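Local coordinates for putative nisin-resistance protein (Streptococcus agalactiae 515, PDB 4Y68) that probably cleaves the lantibiotic nisin as a serine peptidase of family S41, thereby protecting the bacterium from it, at residues V38-V43 / Q80-Y85; E44-Y49 / D186-K191; S158-G163 / S228-T233; T255-F260 / R267-T272. One frame throughout, in Å; residues are numbered along the deposited sequence.

Interaction 1: V38-V43 / Q80-Y85; sequences VILDRV and QEAVRY
I39 carries its CG2 methyl anti to the backbone N (chi1 -61°), and V43, with chi1 170°, holds CG2 beside its own N; both methyls are thereby brought to the same target, CG2 of V83. The separations are 3.9 Å from I39 CG2 to V83 CG2 and 4.1 Å from V43 CG2 to V83 CG2. I39 meets the valine at a slant, whereas V43 and V83 lie at roughly a right angle, and one branch of V83 thus serves two residues a helical turn apart. The other branch of V43, CG1, comes 3.9 Å from the backbone atom A82 O. L40 reaches in by its end: CD2 comes 3.5 Å from A82 CB, closer than usual for two carbons, so packing is tightest here, where the partner has a single methyl.

The axes of the two segments run almost parallel, 12° apart, with a closest approach of 10.1 Å. Side chains fill that spacing between helices 32-46 and 72-87, with V79 adding to it against I39 and L40, and L268 of strand 267-276 against I39 and V83. Charged residues look elsewhere: D41 pairs with R59 and E81 with R61, both on helix 55-66. With no hydrogen bond across it, the contact is dispersive and hydrophobic, depending on the fit of branched side chains and on no directional bond.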
loop_
_atom_site.group_PDB
_atom_site.type_symbol
_atom_site.label_atom_id
_atom_site.label_comp_id
_atom_site.label_asym_id
_atom_site.label_seq_id
_atom_site.Cartn_x
_atom_site.Cartn_y
_atom_site.Cartn_z
ATOM N N VAL A 38 -3.059 -8.595 23.939
ATOM C CA VAL A 38 -3.574 -9.040 22.648
ATOM C C VAL A 38 -2.714 -8.494 21.516
ATOM O O VAL A 38 -2.422 -9.198 20.560
ATOM C CB VAL A 38 -5.046 -8.590 22.428
ATOM C CG1 VAL A 38 -5.381 -8.572 20.931
ATOM C CG2 VAL A 38 -5.986 -9.497 23.196
ATOM N N ILE A 39 -2.299 -7.238 21.629
ATOM C CA ILE A 39 -1.454 -6.651 20.592
ATOM C C ILE A 39 -0.066 -7.299 20.575
ATOM O O ILE A 39 0.490 -7.559 19.517
ATOM C CB ILE A 39 -1.310 -5.133 20.765
ATOM C CG1 ILE A 39 -2.691 -4.460 20.661
ATOM C CG2 ILE A 39 -0.298 -4.576 19.723
ATOM C CD1 ILE A 39 -2.715 -3.005 21.180
ATOM N N LEU A 40 0.477 -7.587 21.750
ATOM C CA LEU A 40 1.788 -8.221 21.836
ATOM C C LEU A 40 1.759 -9.630 21.230
ATOM O O LEU A 40 2.677 -10.009 20.499
ATOM C CB LEU A 40 2.277 -8.245 23.299
ATOM C CG LEU A 40 2.538 -6.860 23.922
ATOM C CD1 LEU A 40 2.904 -6.970 25.400
ATOM C CD2 LEU A 40 3.644 -6.081 23.163
ATOM N N ASP A 41 0.698 -10.391 21.495
ATOM C CA ASP A 41 0.553 -11.709 20.883
ATOM C C ASP A 41 0.584 -11.638 19.341
ATOM O O ASP A 41 1.292 -12.413 18.695
ATOM C CB ASP A 41 -0.757 -12.377 21.339
ATOM C CG ASP A 41 -0.711 -12.854 22.792
ATOM O OD1 ASP A 41 0.383 -13.133 23.325
ATOM O OD2 ASP A 41 -1.783 -12.966 23.402
ATOM N N ARG A 42 -0.181 -10.713 18.758
ATOM C CA ARG A 42 -0.225 -10.567 17.299
ATOM C C ARG A 42 1.121 -10.195 16.746
ATOM O O ARG A 42 1.569 -10.748 15.742
ATOM C CB ARG A 42 -1.220 -9.489 16.870
ATOM C CG ARG A 42 -2.637 -9.898 16.940
ATOM C CD ARG A 42 -3.016 -10.844 15.804
ATOM N NE ARG A 42 -4.438 -11.142 15.918
ATOM C CZ ARG A 42 -5.016 -12.251 15.481
ATOM N NH1 ARG A 42 -4.293 -13.191 14.875
ATOM N NH2 ARG A 42 -6.321 -12.417 15.657
ATOM N N VAL A 43 1.755 -9.227 17.401
ATOM C CA VAL A 43 3.059 -8.768 16.966
ATOM C C VAL A 43 4.026 -9.932 16.964
ATOM O O VAL A 43 4.723 -10.161 15.969
ATOM C CB VAL A 43 3.577 -7.632 17.853
ATOM C CG1 VAL A 43 5.046 -7.334 17.537
ATOM C CG2 VAL A 43 2.714 -6.400 17.660
ATOM N N GLN A 80 3.742 0.619 22.031
ATOM C CA GLN A 80 4.284 1.292 20.861
ATOM C C GLN A 80 5.718 0.860 20.526
ATOM O O GLN A 80 6.040 0.612 19.349
ATOM C CB GLN A 80 4.221 2.796 21.081
ATOM C CG GLN A 80 4.635 3.666 19.901
ATOM C CD GLN A 80 4.289 5.152 20.148
ATOM O OE1 GLN A 80 4.074 5.570 21.293
ATOM N NE2 GLN A 80 4.213 5.939 19.072
ATOM N N GLU A 81 6.579 0.771 21.543
ATOM C CA GLU A 81 7.975 0.374 21.310
ATOM C C GLU A 81 8.011 -1.049 20.751
ATOM O O GLU A 81 8.757 -1.355 19.827
ATOM C CB GLU A 81 8.811 0.479 22.600
ATOM C CG GLU A 81 10.262 0.036 22.431
ATOM C CD GLU A 81 11.055 -0.100 23.747
ATOM O OE1 GLU A 81 10.473 -0.324 24.839
ATOM O OE2 GLU A 81 12.296 0.006 23.667
ATOM N N ALA A 82 7.179 -1.909 21.316
ATOM C CA ALA A 82 7.097 -3.302 20.908
ATOM C C ALA A 82 6.611 -3.420 19.465
ATOM O O ALA A 82 7.132 -4.211 18.697
ATOM C CB ALA A 82 6.165 -4.072 21.855
ATOM N N VAL A 83 5.604 -2.633 19.106
ATOM C CA VAL A 83 5.096 -2.648 17.740
ATOM C C VAL A 83 6.167 -2.171 16.777
ATOM O O VAL A 83 6.432 -2.811 15.763
ATOM C CB VAL A 83 3.827 -1.776 17.596
ATOM C CG1 VAL A 83 3.423 -1.644 16.137
ATOM C CG2 VAL A 83 2.680 -2.390 18.384
ATOM N N ARG A 84 6.791 -1.049 17.106
ATOM C CA ARG A 84 7.832 -0.478 16.261
ATOM C C ARG A 84 9.028 -1.423 16.133
ATOM O O ARG A 84 9.619 -1.522 15.066
ATOM C CB ARG A 84 8.280 0.885 16.818
ATOM C CG ARG A 84 9.522 1.475 16.152
ATOM C CD ARG A 84 9.379 1.524 14.633
ATOM N NE ARG A 84 10.521 2.131 13.957
ATOM C CZ ARG A 84 11.571 1.451 13.504
ATOM N NH1 ARG A 84 11.632 0.137 13.679
ATOM N NH2 ARG A 84 12.566 2.078 12.887
ATOM N N TYR A 85 9.367 -2.144 17.201
ATOM C CA TYR A 85 10.508 -3.055 17.130
ATOM C C TYR A 85 10.109 -4.335 16.420
ATOM O O TYR A 85 10.824 -4.816 15.535
ATOM C CB TYR A 85 11.078 -3.392 18.523
ATOM C CG TYR A 85 12.273 -4.312 18.419
ATOM C CD1 TYR A 85 12.099 -5.689 18.330
ATOM C CD2 TYR A 85 13.587 -3.802 18.351
ATOM C CE1 TYR A 85 13.188 -6.551 18.179
ATOM C CE2 TYR A 85 14.699 -4.662 18.210
ATOM C CZ TYR A 85 14.482 -6.033 18.130
ATOM O OH TYR A 85 15.530 -6.906 17.996
#

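Interaction 2: E44-Y49 / D186-K191; sequences EQRGLY and DKYGNK
K187 NZ grips two backbone carbonyls, E44 O at 2.8 Å and G47 O at 2.9 Å, the latter in its carbonyl plane. The lysine chain bends at chi3 (-62°) to place the ammonium there, near the C-terminal end of helix 32-46, where it would probably be favoured by the carbonyl ends. Y188 OH donates to Q45 O at 2.8 Å, the carbonyl oxygen lying at the ring edge. R46 NH1 forms a salt bridge with D186 OD2 at 3.2 Å; the bond is straight (167°) and lies in the guanidinium plane, but meets the carboxylate from above its own.

Farther out, R46 NH2 pairs with E258, which probably steadies the guanidinium. D186 OD2 also accepts N190 ND2 through its syn lone pair, and OD1 takes N190 N at 2.9 Å. One water joins R46 O to K187 N, and another joins E44 O to Y188 OH. Behind these bonds, D186 to G189 form a type I turn, with G189 at positive phi (80°) and D186 N bonded to N190 O: the type I turn plus G1 beta bulge of the hairpin that links strands 180-185 and 191-195.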
loop_
_atom_site.group_PDB
_atom_site.type_symbol
_atom_site.label_atom_id
_atom_site.label_comp_id
_atom_site.label_asym_id
_atom_site.label_seq_id
_atom_site.Cartn_x
_atom_site.Cartn_y
_atom_site.Cartn_z
ATOM N N GLU A 44 4.039 -10.697 18.056
ATOM C CA GLU A 44 4.907 -11.861 18.117
ATOM C C GLU A 44 4.526 -12.903 17.042
ATOM O O GLU A 44 5.398 -13.533 16.421
ATOM C CB GLU A 44 4.891 -12.497 19.522
ATOM C CG GLU A 44 5.726 -13.765 19.592
ATOM C CD GLU A 44 6.407 -14.033 20.948
ATOM O OE1 GLU A 44 6.563 -13.122 21.812
ATOM O OE2 GLU A 44 6.818 -15.197 21.141
ATOM N N GLN A 45 3.235 -13.068 16.793
ATOM C CA GLN A 45 2.785 -14.126 15.883
ATOM C C GLN A 45 3.157 -13.854 14.410
ATOM O O GLN A 45 3.427 -14.795 13.655
ATOM C CB GLN A 45 1.256 -14.337 16.019
ATOM C CG GLN A 45 0.636 -15.326 14.988
ATOM C CD GLN A 45 -0.919 -15.396 15.013
ATOM O OE1 GLN A 45 -1.613 -14.405 14.766
ATOM N NE2 GLN A 45 -1.452 -16.582 15.312
ATOM N N ARG A 46 3.185 -12.588 13.992
ATOM C CA ARG A 46 3.302 -12.299 12.554
ATOM C C ARG A 46 4.359 -11.253 12.179
ATOM O O ARG A 46 4.772 -11.180 11.015
ATOM C CB ARG A 46 1.944 -11.850 11.995
ATOM C CG ARG A 46 0.813 -12.888 12.050
ATOM C CD ARG A 46 1.057 -14.059 11.073
ATOM N NE ARG A 46 1.215 -13.619 9.677
ATOM C CZ ARG A 46 1.882 -14.296 8.741
ATOM N NH1 ARG A 46 2.477 -15.448 9.049
ATOM N NH2 ARG A 46 1.975 -13.813 7.497
ATOM N N GLY A 47 4.783 -10.442 13.145
ATOM C CA GLY A 47 5.752 -9.384 12.884
ATOM C C GLY A 47 7.070 -9.957 12.400
ATOM O O GLY A 47 7.489 -11.015 12.865
ATOM N N LEU A 48 7.735 -9.272 11.474
ATOM C CA LEU A 48 8.969 -9.804 10.887
ATOM C C LEU A 48 10.118 -9.987 11.875
ATOM O O LEU A 48 10.921 -10.901 11.707
ATOM C CB LEU A 48 9.453 -8.906 9.749
ATOM C CG LEU A 48 8.627 -8.978 8.465
ATOM C CD1 LEU A 48 9.097 -7.897 7.538
ATOM C CD2 LEU A 48 8.804 -10.350 7.810
ATOM N N TYR A 49 10.168 -9.120 12.891
ATOM C CA TYR A 49 11.329 -8.942 13.756
ATOM C C TYR A 49 11.075 -9.339 15.213
ATOM O O TYR A 49 11.926 -9.138 16.072
ATOM C CB TYR A 49 11.782 -7.477 13.710
ATOM C CG TYR A 49 11.915 -6.985 12.303
ATOM C CD1 TYR A 49 11.052 -6.027 11.798
ATOM C CD2 TYR A 49 12.898 -7.511 11.456
ATOM C CE1 TYR A 49 11.175 -5.580 10.478
ATOM C CE2 TYR A 49 13.025 -7.081 10.144
ATOM C CZ TYR A 49 12.160 -6.113 9.666
ATOM O OH TYR A 49 12.284 -5.696 8.378
ATOM N N ASP A 186 6.835 -14.342 4.449
ATOM C CA ASP A 186 6.642 -14.020 5.872
ATOM C C ASP A 186 7.804 -14.493 6.757
ATOM O O ASP A 186 8.778 -15.049 6.265
ATOM C CB ASP A 186 5.311 -14.589 6.399
ATOM C CG ASP A 186 5.268 -16.115 6.471
ATOM O OD1 ASP A 186 6.305 -16.816 6.405
ATOM O OD2 ASP A 186 4.137 -16.621 6.626
ATOM N N LYS A 187 7.698 -14.274 8.061
ATOM C CA LYS A 187 8.783 -14.648 8.980
ATOM C C LYS A 187 9.011 -16.159 9.023
ATOM O O LYS A 187 10.093 -16.605 9.393
ATOM C CB LYS A 187 8.501 -14.125 10.399
ATOM C CG LYS A 187 7.315 -14.796 11.056
ATOM C CD LYS A 187 6.875 -14.096 12.358
ATOM C CE LYS A 187 7.964 -14.108 13.412
ATOM N NZ LYS A 187 7.563 -13.279 14.615
ATOM N N TYR A 188 8.010 -16.952 8.633
ATOM C CA TYR A 188 8.160 -18.407 8.640
ATOM C C TYR A 188 8.706 -18.933 7.303
ATOM O O TYR A 188 8.819 -20.135 7.086
ATOM C CB TYR A 188 6.826 -19.072 9.012
ATOM C CG TYR A 188 6.335 -18.550 10.351
ATOM C CD1 TYR A 188 6.893 -19.010 11.552
ATOM C CD2 TYR A 188 5.366 -17.562 10.420
ATOM C CE1 TYR A 188 6.467 -18.509 12.795
ATOM C CE2 TYR A 188 4.946 -17.047 11.645
ATOM C CZ TYR A 188 5.491 -17.526 12.833
ATOM O OH TYR A 188 5.079 -17.003 14.054
ATOM N N GLY A 189 9.079 -18.020 6.416
ATOM C CA GLY A 189 9.627 -18.421 5.134
ATOM C C GLY A 189 8.592 -18.839 4.103
ATOM O O GLY A 189 8.954 -19.378 3.075
ATOM N N ASN A 190 7.312 -18.607 4.385
ATOM C CA ASN A 190 6.233 -18.830 3.413
ATOM C C ASN A 190 6.244 -17.758 2.320
ATOM O O ASN A 190 5.986 -16.581 2.589
ATOM C CB ASN A 190 4.862 -18.824 4.101
ATOM C CG ASN A 190 4.751 -19.879 5.192
ATOM O OD1 ASN A 190 5.051 -21.046 4.956
ATOM N ND2 ASN A 190 4.323 -19.472 6.393
ATOM N N LYS A 191 6.532 -18.168 1.089
ATOM C CA LYS A 191 6.504 -17.249 -0.036
ATOM C C LYS A 191 5.146 -17.254 -0.725
ATOM O O LYS A 191 4.613 -18.302 -1.082
ATOM C CB LYS A 191 7.599 -17.581 -1.044
ATOM C CG LYS A 191 7.764 -16.500 -2.110
ATOM C CD LYS A 191 8.838 -16.869 -3.121
ATOM C CE LYS A 191 9.022 -15.745 -4.114
ATOM N NZ LYS A 191 9.989 -16.133 -5.169
HETATM O O HOH W 1 6.281 -16.696 16.442
HETATM O O HOH W 2 5.454 -12.940 9.021
HETATM O O HOH W 3 2.359 -14.378 4.656
#

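Interaction 3: S158-G163 / S228-T233; sequences SNNTGG and SSAEMT
Van der Waals contact centres on A230, whose CB fits against N160: it lies 3.1 Å from N160 O and 3.5 Å from N160 OD1. The backbone puts N160 O there, while the amide group with OD1 is carried to the methyl by a CG that stands anti to the backbone N (chi1 179°). Alongside, G162 CA rests 3.7 Å from S229 CB, and T161 O lies 3.7 Å from S228 CB. The closest CA pair, G162 and S229, is 4.3 Å apart; G162 has a positive phi with a negative psi, a conformation that by itself calls for glycine.

One hydrogen bond crosses the contact, from S229 OG to G163 O. The modelled 2.5 Å is very short, so its exact length is doubtful. The donor sits above the carbonyl plane, 40° out of it.

Bonds within each segment shape the two surfaces. N160 OD1 accepts G162 N at 2.8 Å, in the carbonyl plane, which makes an Asx turn; N160 ND2 is held by I123 O. On the other segment E231 OE1 accepts the N-H of S228, the N-cap residue of helix 229-235, at 2.7 Å through its anti lone pair.

S228 OG bonds H90 NE2, consistent with the serine-histidine pair of an S41 peptidase. The chemistry thus implies that loop 158-163 lies beside this serine through close apolar and backbone contacts and one hydrogen bond, its other polar bonds going to neighbouring parts of the chain.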
loop_
_atom_site.group_PDB
_atom_site.type_symbol
_atom_site.label_atom_id
_atom_site.label_comp_id
_atom_site.label_asym_id
_atom_site.label_seq_id
_atom_site.Cartn_x
_atom_site.Cartn_y
_atom_site.Cartn_z
ATOM N N SER A 158 3.430 10.669 -7.342
ATOM C CA SER A 158 3.949 11.658 -6.369
ATOM C C SER A 158 2.998 11.830 -5.200
ATOM O O SER A 158 1.790 11.930 -5.395
ATOM C CB SER A 158 4.166 13.034 -7.015
ATOM O OG SER A 158 5.029 12.970 -8.136
ATOM N N ASN A 159 3.527 11.864 -3.987
ATOM C CA ASN A 159 2.711 12.187 -2.827
ATOM C C ASN A 159 1.618 11.181 -2.520
ATOM O O ASN A 159 0.786 11.445 -1.658
ATOM C CB ASN A 159 2.059 13.571 -2.991
ATOM C CG ASN A 159 3.090 14.676 -3.214
ATOM O OD1 ASN A 159 4.213 14.579 -2.730
ATOM N ND2 ASN A 159 2.711 15.721 -3.969
ATOM N N ASN A 160 1.577 10.059 -3.232
ATOM C CA ASN A 160 0.615 9.007 -2.886
ATOM C C ASN A 160 1.251 8.143 -1.808
ATOM O O ASN A 160 2.201 7.416 -2.082
ATOM C CB ASN A 160 0.229 8.185 -4.123
ATOM C CG ASN A 160 -0.744 7.055 -3.822
ATOM O OD1 ASN A 160 -0.910 6.625 -2.674
ATOM N ND2 ASN A 160 -1.373 6.539 -4.873
ATOM N N THR A 161 0.745 8.246 -0.581
ATOM C CA THR A 161 1.347 7.540 0.566
ATOM C C THR A 161 0.637 6.220 0.870
ATOM O O THR A 161 0.829 5.620 1.941
ATOM C CB THR A 161 1.322 8.404 1.845
ATOM O OG1 THR A 161 -0.036 8.563 2.262
ATOM C CG2 THR A 161 1.939 9.812 1.592
ATOM N N GLY A 162 -0.187 5.769 -0.063
ATOM C CA GLY A 162 -0.771 4.451 0.062
ATOM C C GLY A 162 -2.238 4.456 0.398
ATOM O O GLY A 162 -2.991 5.340 -0.016
ATOM N N GLY A 163 -2.641 3.454 1.164
ATOM C CA GLY A 163 -4.038 3.213 1.460
ATOM C C GLY A 163 -4.472 1.869 0.908
ATOM O O GLY A 163 -3.717 0.895 0.942
ATOM N N SER A 228 4.310 2.815 0.276
ATOM C CA SER A 228 3.420 1.766 0.752
ATOM C C SER A 228 2.631 1.146 -0.409
ATOM O O SER A 228 3.236 0.660 -1.361
ATOM C CB SER A 228 2.489 2.329 1.833
ATOM O OG SER A 228 2.078 1.304 2.728
ATOM N N SER A 229 1.301 1.180 -0.339
ATOM C CA SER A 229 0.466 0.653 -1.424
ATOM C C SER A 229 0.893 1.229 -2.771
ATOM O O SER A 229 0.860 0.548 -3.806
ATOM C CB SER A 229 -1.007 0.980 -1.178
ATOM O OG SER A 229 -1.616 0.101 -0.248
ATOM N N ALA A 230 1.266 2.501 -2.747
ATOM C CA ALA A 230 1.706 3.204 -3.933
ATOM C C ALA A 230 3.018 2.618 -4.413
ATOM O O ALA A 230 3.239 2.491 -5.610
ATOM C CB ALA A 230 1.854 4.708 -3.646
ATOM N N GLU A 231 3.901 2.275 -3.473
ATOM C CA GLU A 231 5.159 1.644 -3.855
ATOM C C GLU A 231 4.908 0.237 -4.435
ATOM O O GLU A 231 5.504 -0.126 -5.434
ATOM C CB GLU A 231 6.104 1.574 -2.673
ATOM C CG GLU A 231 6.718 2.895 -2.328
ATOM C CD GLU A 231 7.564 2.806 -1.103
ATOM O OE1 GLU A 231 6.993 2.594 -0.000
ATOM O OE2 GLU A 231 8.797 2.912 -1.249
ATOM N N MET A 232 3.997 -0.527 -3.831
ATOM C CA MET A 232 3.684 -1.864 -4.343
ATOM C C MET A 232 2.910 -1.803 -5.661
ATOM O O MET A 232 2.992 -2.731 -6.468
ATOM C CB MET A 232 2.895 -2.687 -3.319
ATOM C CG MET A 232 3.777 -3.750 -2.627
ATOM S SD MET A 232 5.092 -2.951 -1.676
ATOM C CE MET A 232 4.025 -2.321 -0.369
ATOM N N THR A 233 2.153 -0.726 -5.865
ATOM C CA THR A 233 1.577 -0.447 -7.166
ATOM C C THR A 233 2.683 -0.150 -8.168
ATOM O O THR A 233 2.647 -0.647 -9.293
ATOM C CB THR A 233 0.590 0.732 -7.129
ATOM O OG1 THR A 233 -0.522 0.358 -6.327
ATOM C CG2 THR A 233 0.088 1.058 -8.542
#

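Interaction 4: T255-F260 / R267-T272; sequences TVNETF and RLALTT
N257 and T271 join across the strands by a side-chain bond, T271 OG1 donating to N257 OD1 at 2.7 Å, 28° out of the carbonyl plane. Both have further partners: N257 ND2 is taken by H90 O and T271 OG1 also bonds S91 OG. Two residue pairs satisfy each other's backbone groups in both directions. E258 N to L270 O and L270 N to E258 O are both 2.8 Å; F260 N reaches L268 O at 2.8 Å and L268 N reaches F260 O at 2.9 Å. Separately, T272 N gives V256 O a nearly linear bond (173°).

E258-L270 and F260-L268 are thus the hydrogen-bonded pairs of an antiparallel beta hairpin, strands 256-261 and 267-276, whose segment axes diverge from antiparallel (143°) as twisted strands do. N257-T271 and T259-A269 are the non-hydrogen-bonded pairs.

E258, F260, L268 and L270 share one face, where F260 CE2 lies 4.0 Å from L270 CB at the edge of the ring. The E258 carboxylate is engaged by R46, while E258 CG packs 3.2 Å from T272 OG1. At the start of the segment, T255 OG1 is bonded to both N285 OD1 and H90 ND1, placing this hydroxyl behind the histidine that pairs with S228.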
loop_
_atom_site.group_PDB
_atom_site.type_symbol
_atom_site.label_atom_id
_atom_site.label_comp_id
_atom_site.label_asym_id
_atom_site.label_seq_id
_atom_site.Cartn_x
_atom_site.Cartn_y
_atom_site.Cartn_z
ATOM N N THR A 255 7.085 -3.022 2.366
ATOM C CA THR A 255 6.774 -4.272 3.038
ATOM C C THR A 255 5.271 -4.458 3.041
ATOM O O THR A 255 4.508 -3.483 3.043
ATOM C CB THR A 255 7.315 -4.334 4.485
ATOM O OG1 THR A 255 7.025 -3.103 5.172
ATOM C CG2 THR A 255 8.819 -4.571 4.474
ATOM N N VAL A 256 4.842 -5.714 3.036
ATOM C CA VAL A 256 3.424 -6.011 3.172
ATOM C C VAL A 256 2.978 -5.935 4.646
ATOM O O VAL A 256 3.643 -6.466 5.547
ATOM C CB VAL A 256 3.116 -7.394 2.572
ATOM C CG1 VAL A 256 1.755 -7.910 3.053
ATOM C CG2 VAL A 256 3.181 -7.324 1.039
ATOM N N ASN A 257 1.875 -5.244 4.904
ATOM C CA ASN A 257 1.248 -5.274 6.223
ATOM C C ASN A 257 -0.036 -6.083 6.247
ATOM O O ASN A 257 -0.716 -6.235 5.225
ATOM C CB ASN A 257 0.917 -3.866 6.721
ATOM C CG ASN A 257 2.152 -3.043 7.021
ATOM O OD1 ASN A 257 3.259 -3.574 7.139
ATOM N ND2 ASN A 257 1.964 -1.725 7.139
ATOM N N GLU A 258 -0.359 -6.596 7.427
ATOM C CA GLU A 258 -1.673 -7.162 7.684
ATOM C C GLU A 258 -2.284 -6.296 8.775
ATOM O O GLU A 258 -1.566 -5.802 9.649
ATOM C CB GLU A 258 -1.583 -8.632 8.095
ATOM C CG GLU A 258 -0.821 -9.508 7.079
ATOM C CD GLU A 258 -0.570 -10.947 7.561
ATOM O OE1 GLU A 258 -0.897 -11.266 8.720
ATOM O OE2 GLU A 258 -0.032 -11.767 6.775
ATOM N N THR A 259 -3.592 -6.066 8.709
ATOM C CA THR A 259 -4.201 -5.113 9.618
ATOM C C THR A 259 -5.236 -5.817 10.474
ATOM O O THR A 259 -6.082 -6.543 9.960
ATOM C CB THR A 259 -4.837 -3.932 8.851
ATOM O OG1 THR A 259 -3.809 -3.209 8.159
ATOM C CG2 THR A 259 -5.544 -2.982 9.816
ATOM N N PHE A 260 -5.149 -5.598 11.784
ATOM C CA PHE A 260 -5.975 -6.305 12.760
ATOM C C PHE A 260 -6.880 -5.318 13.491
ATOM O O PHE A 260 -6.401 -4.341 14.078
ATOM C CB PHE A 260 -5.090 -7.085 13.742
ATOM C CG PHE A 260 -4.193 -8.090 13.069
ATOM C CD1 PHE A 260 -4.623 -9.395 12.868
ATOM C CD2 PHE A 260 -2.936 -7.712 12.593
ATOM C CE1 PHE A 260 -3.808 -10.312 12.215
ATOM C CE2 PHE A 260 -2.108 -8.623 11.954
ATOM C CZ PHE A 260 -2.545 -9.921 11.758
ATOM N N ARG A 267 -6.906 0.059 15.042
ATOM C CA ARG A 267 -6.274 -0.889 14.117
ATOM C C ARG A 267 -4.791 -1.101 14.380
ATOM O O ARG A 267 -4.035 -0.140 14.494
ATOM C CB ARG A 267 -6.412 -0.412 12.673
ATOM C CG ARG A 267 -7.795 -0.211 12.189
ATOM C CD ARG A 267 -7.756 -0.049 10.668
ATOM N NE ARG A 267 -9.091 0.108 10.097
ATOM C CZ ARG A 267 -9.323 0.584 8.876
ATOM N NH1 ARG A 267 -8.302 0.947 8.098
ATOM N NH2 ARG A 267 -10.579 0.698 8.434
ATOM N N LEU A 268 -4.374 -2.358 14.444
ATOM C CA LEU A 268 -2.965 -2.698 14.429
ATOM C C LEU A 268 -2.549 -3.004 12.995
ATOM O O LEU A 268 -2.971 -4.010 12.437
ATOM C CB LEU A 268 -2.675 -3.891 15.349
ATOM C CG LEU A 268 -1.298 -4.576 15.209
ATOM C CD1 LEU A 268 -0.148 -3.681 15.648
ATOM C CD2 LEU A 268 -1.238 -5.907 15.971
ATOM N N ALA A 269 -1.752 -2.111 12.404
ATOM C CA ALA A 269 -1.100 -2.345 11.127
ATOM C C ALA A 269 0.253 -3.013 11.351
ATOM O O ALA A 269 1.191 -2.373 11.800
ATOM C CB ALA A 269 -0.920 -1.045 10.370
ATOM N N LEU A 270 0.357 -4.286 11.006
ATOM C CA LEU A 270 1.536 -5.096 11.347
ATOM C C LEU A 270 2.300 -5.593 10.114
ATOM O O LEU A 270 1.706 -6.186 9.212
ATOM C CB LEU A 270 1.106 -6.295 12.206
ATOM C CG LEU A 270 2.194 -7.229 12.731
ATOM C CD1 LEU A 270 3.235 -6.426 13.512
ATOM C CD2 LEU A 270 1.585 -8.298 13.630
ATOM N N THR A 271 3.615 -5.381 10.082
ATOM C CA THR A 271 4.402 -5.787 8.925
ATOM C C THR A 271 4.684 -7.277 8.977
ATOM O O THR A 271 5.168 -7.786 9.991
ATOM C CB THR A 271 5.713 -5.001 8.854
ATOM O OG1 THR A 271 5.411 -3.601 8.811
ATOM C CG2 THR A 271 6.507 -5.392 7.627
ATOM N N THR A 272 4.372 -7.988 7.905
ATOM C CA THR A 272 4.437 -9.446 7.948
ATOM C C THR A 272 5.179 -10.038 6.760
ATOM O O THR A 272 5.465 -11.219 6.735
ATOM C CB THR A 272 3.031 -10.046 7.994
ATOM O OG1 THR A 272 2.319 -9.638 6.820
ATOM C CG2 THR A 272 2.288 -9.536 9.217
#

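Overall arrangement
Interactions 1, 2 and 4 adjoin one another. Helix 32-46 supplies both 38-43 and 44-49, and its R42 and R46 lie against the hairpin of interaction 4, R46 bridging to E258. Interaction 1 is buried and wholly apolar; interaction 2, near the helix end, is partly buried and built from charged and backbone groups, with waters between them. Interaction 4 is a regular backbone ladder against which both of them pack, with a mixed polar and apolar surface. Interaction 3 lies nearest the chain's centre, about 24 Å from interaction 1 between centres, and combines close packing round A230 and G162 with one short cross-contact hydrogen bond; it touches interaction 4 where M232 meets T255, and H90 links the two by hydrogen bonds.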